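Diaminobutyrate-pyruvate transaminase and L-2,4-diaminobutyrate decarboxylase (PDB 2QMA) probably binds pyridoxal phosphate and, through this C-terminal decarboxylase domain of a longer two-enzyme polypeptide, cleaves a carbon-carbon bond as a lyase. Local coordinates at residues Gln127-Trp132 with Tyr140-Val145. Residues are numbered along the deposited sequence; the frame is centred on the assembly and turned at random.
Sequences QSMDSW and YVEQKV. With EDO (1,2-ethanediol), chain C.
Trp132 and Tyr140 meet in an offset edge-to-face (T-shaped) pair, the tryptophan in the loop between helix 113-125 and helix 136-152, the tyrosine on helix 136-152 of the pyridoxal-dependent decarboxylase domain. The edge of the indole points at the phenol face, with the five-membered ring centroid 5.1 Å from that of Tyr140 and the planes at 66°. Trp132 NE1 leads, 3.3 Å from Tyr140 CE2, which lies in the plane of the indole. With CG anti to the backbone N (chi1 -170°), the indole reaches out from the loop toward the helix. Tyr56 of the second subunit adds another edge-to-face partner to Trp132, tying the pair to the dimer interface.

Looser than this close ring pair, the other meeting point covers nearly as much surface but rests on one methyl, that of selenomethionine Met129 in the Ser128-Ser131 type I turn. Glu142, its buried partner, is held from beyond the segments: OE1 by a salt bridge with Lys373, OE2 by Phe163 N. Away from the loop, partly exposed Lys144 bonds through NZ to both hydroxyls of 1,2-ethanediol, probably from the crystallisation liquor, and to Asn69 O of the second subunit. Met129 CE stops 3.4 Å from Glu142 OE1.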
loop_
_atom_site.group_PDB
_atom_site.type_symbol
_atom_site.label_atom_id
_atom_site.label_comp_id
_atom_site.label_asym_id
_atom_site.label_seq_id
_atom_site.Cartn_x
_atom_site.Cartn_y
_atom_site.Cartn_z
ATOM N N GLN A 127 -6.918 -5.512 10.440
ATOM C CA GLN A 127 -8.005 -5.860 9.509
ATOM C C GLN A 127 -7.477 -5.873 8.085
ATOM O O GLN A 127 -6.593 -5.095 7.739
ATOM C CB GLN A 127 -9.187 -4.890 9.624
ATOM C CG GLN A 127 -9.773 -4.686 11.074
ATOM C CD GLN A 127 -10.441 -5.925 11.620
ATOM O OE1 GLN A 127 -11.638 -6.116 11.470
ATOM N NE2 GLN A 127 -9.650 -6.792 12.274
ATOM N N SER A 128 -8.007 -6.803 7.301
ATOM C CA SER A 128 -7.754 -6.894 5.884
ATOM C C SER A 128 -9.002 -6.514 5.080
ATOM O O SER A 128 -10.033 -7.188 5.157
ATOM C CB SER A 128 -7.272 -8.324 5.566
ATOM O OG SER A 128 -6.848 -8.372 4.207
HETATM N N MSE A 129 -8.888 -5.441 4.284
HETATM C CA MSE A 129 -10.038 -4.793 3.660
HETATM C C MSE A 129 -10.663 -5.568 2.521
HETATM O O MSE A 129 -11.649 -5.126 1.980
HETATM C CB MSE A 129 -9.664 -3.398 3.140
HETATM C CG MSE A 129 -9.022 -2.492 4.256
HETATM SE SE MSE A 129 -10.222 -2.306 5.827
HETATM C CE MSE A 129 -11.631 -1.606 4.795
ATOM N N ASP A 130 -10.110 -6.720 2.166
ATOM C CA ASP A 130 -10.638 -7.394 0.986
ATOM C C ASP A 130 -11.965 -8.114 1.224
ATOM O O ASP A 130 -12.687 -8.434 0.251
ATOM C CB ASP A 130 -9.617 -8.310 0.315
ATOM C CG ASP A 130 -8.782 -9.090 1.293
ATOM O OD1 ASP A 130 -8.321 -8.508 2.310
ATOM O OD2 ASP A 130 -8.518 -10.276 1.006
ATOM N N SER A 131 -12.305 -8.386 2.489
ATOM C CA SER A 131 -13.607 -8.964 2.724
ATOM C C SER A 131 -14.156 -8.554 4.075
ATOM O O SER A 131 -13.397 -8.263 4.998
ATOM C CB SER A 131 -13.542 -10.492 2.684
ATOM O OG SER A 131 -12.636 -10.948 3.650
ATOM N N TRP A 132 -15.488 -8.610 4.167
ATOM C CA TRP A 132 -16.181 -8.240 5.401
ATOM C C TRP A 132 -15.713 -9.124 6.558
ATOM O O TRP A 132 -15.435 -8.598 7.653
ATOM C CB TRP A 132 -17.678 -8.343 5.208
ATOM C CG TRP A 132 -18.464 -7.732 6.387
ATOM C CD1 TRP A 132 -18.980 -6.473 6.467
ATOM C CD2 TRP A 132 -18.811 -8.387 7.609
ATOM N NE1 TRP A 132 -19.637 -6.292 7.674
ATOM C CE2 TRP A 132 -19.550 -7.455 8.391
ATOM C CE3 TRP A 132 -18.568 -9.675 8.126
ATOM C CZ2 TRP A 132 -20.038 -7.762 9.657
ATOM C CZ3 TRP A 132 -19.064 -9.980 9.394
ATOM C CH2 TRP A 132 -19.789 -9.012 10.144
ATOM N N TYR A 140 -17.373 -0.869 6.699
ATOM C CA TYR A 140 -18.379 0.174 6.740
ATOM C C TYR A 140 -17.739 1.543 6.988
ATOM O O TYR A 140 -18.199 2.532 6.426
ATOM C CB TYR A 140 -19.409 -0.140 7.810
ATOM C CG TYR A 140 -20.210 -1.390 7.589
ATOM C CD1 TYR A 140 -20.837 -1.651 6.370
ATOM C CD2 TYR A 140 -20.387 -2.302 8.632
ATOM C CE1 TYR A 140 -21.604 -2.802 6.204
ATOM C CE2 TYR A 140 -21.166 -3.439 8.468
ATOM C CZ TYR A 140 -21.749 -3.687 7.272
ATOM O OH TYR A 140 -22.506 -4.835 7.135
ATOM N N VAL A 141 -16.677 1.586 7.806
ATOM C CA VAL A 141 -15.901 2.824 8.018
ATOM C C VAL A 141 -15.382 3.351 6.683
ATOM O O VAL A 141 -15.612 4.512 6.361
ATOM C CB VAL A 141 -14.742 2.650 9.028
ATOM C CG1 VAL A 141 -13.772 3.853 9.029
ATOM C CG2 VAL A 141 -15.326 2.389 10.484
ATOM N N GLU A 142 -14.681 2.494 5.926
ATOM C CA GLU A 142 -14.199 2.868 4.586
ATOM C C GLU A 142 -15.355 3.394 3.691
ATOM O O GLU A 142 -15.223 4.475 3.070
ATOM C CB GLU A 142 -13.457 1.720 3.878
ATOM C CG GLU A 142 -12.882 2.250 2.561
ATOM C CD GLU A 142 -11.898 1.372 1.850
ATOM O OE1 GLU A 142 -10.972 0.816 2.488
ATOM O OE2 GLU A 142 -12.028 1.317 0.602
ATOM N N GLN A 143 -16.473 2.654 3.603
ATOM C CA GLN A 143 -17.566 3.125 2.749
ATOM C C GLN A 143 -18.140 4.493 3.203
ATOM O O GLN A 143 -18.457 5.350 2.387
ATOM C CB GLN A 143 -18.682 2.092 2.627
ATOM C CG GLN A 143 -19.689 2.465 1.507
ATOM C CD GLN A 143 -19.085 2.393 0.085
ATOM O OE1 GLN A 143 -18.530 1.377 -0.311
ATOM N NE2 GLN A 143 -19.204 3.484 -0.674
ATOM N N LYS A 144 -18.273 4.670 4.503
ATOM C CA LYS A 144 -18.738 5.924 5.114
ATOM C C LYS A 144 -17.842 7.101 4.657
ATOM O O LYS A 144 -18.349 8.156 4.249
ATOM C CB LYS A 144 -18.697 5.780 6.654
ATOM C CG LYS A 144 -18.872 7.061 7.484
ATOM C CD LYS A 144 -20.143 7.861 7.163
ATOM C CE LYS A 144 -20.410 8.881 8.285
ATOM N NZ LYS A 144 -21.515 9.876 7.960
ATOM N N VAL A 145 -16.519 6.913 4.792
ATOM C CA VAL A 145 -15.537 7.957 4.444
ATOM C C VAL A 145 -15.614 8.218 2.935
ATOM O O VAL A 145 -15.575 9.385 2.485
ATOM C CB VAL A 145 -14.090 7.551 4.853
ATOM C CG1 VAL A 145 -13.042 8.478 4.215
ATOM C CG2 VAL A 145 -13.912 7.469 6.359
HETATM C C1 EDO C . -22.904 9.821 4.537
HETATM O O1 EDO C . -22.887 8.833 5.600
HETATM C C2 EDO C . -21.581 10.564 4.364
HETATM O O2 EDO C . -21.169 11.184 5.581
#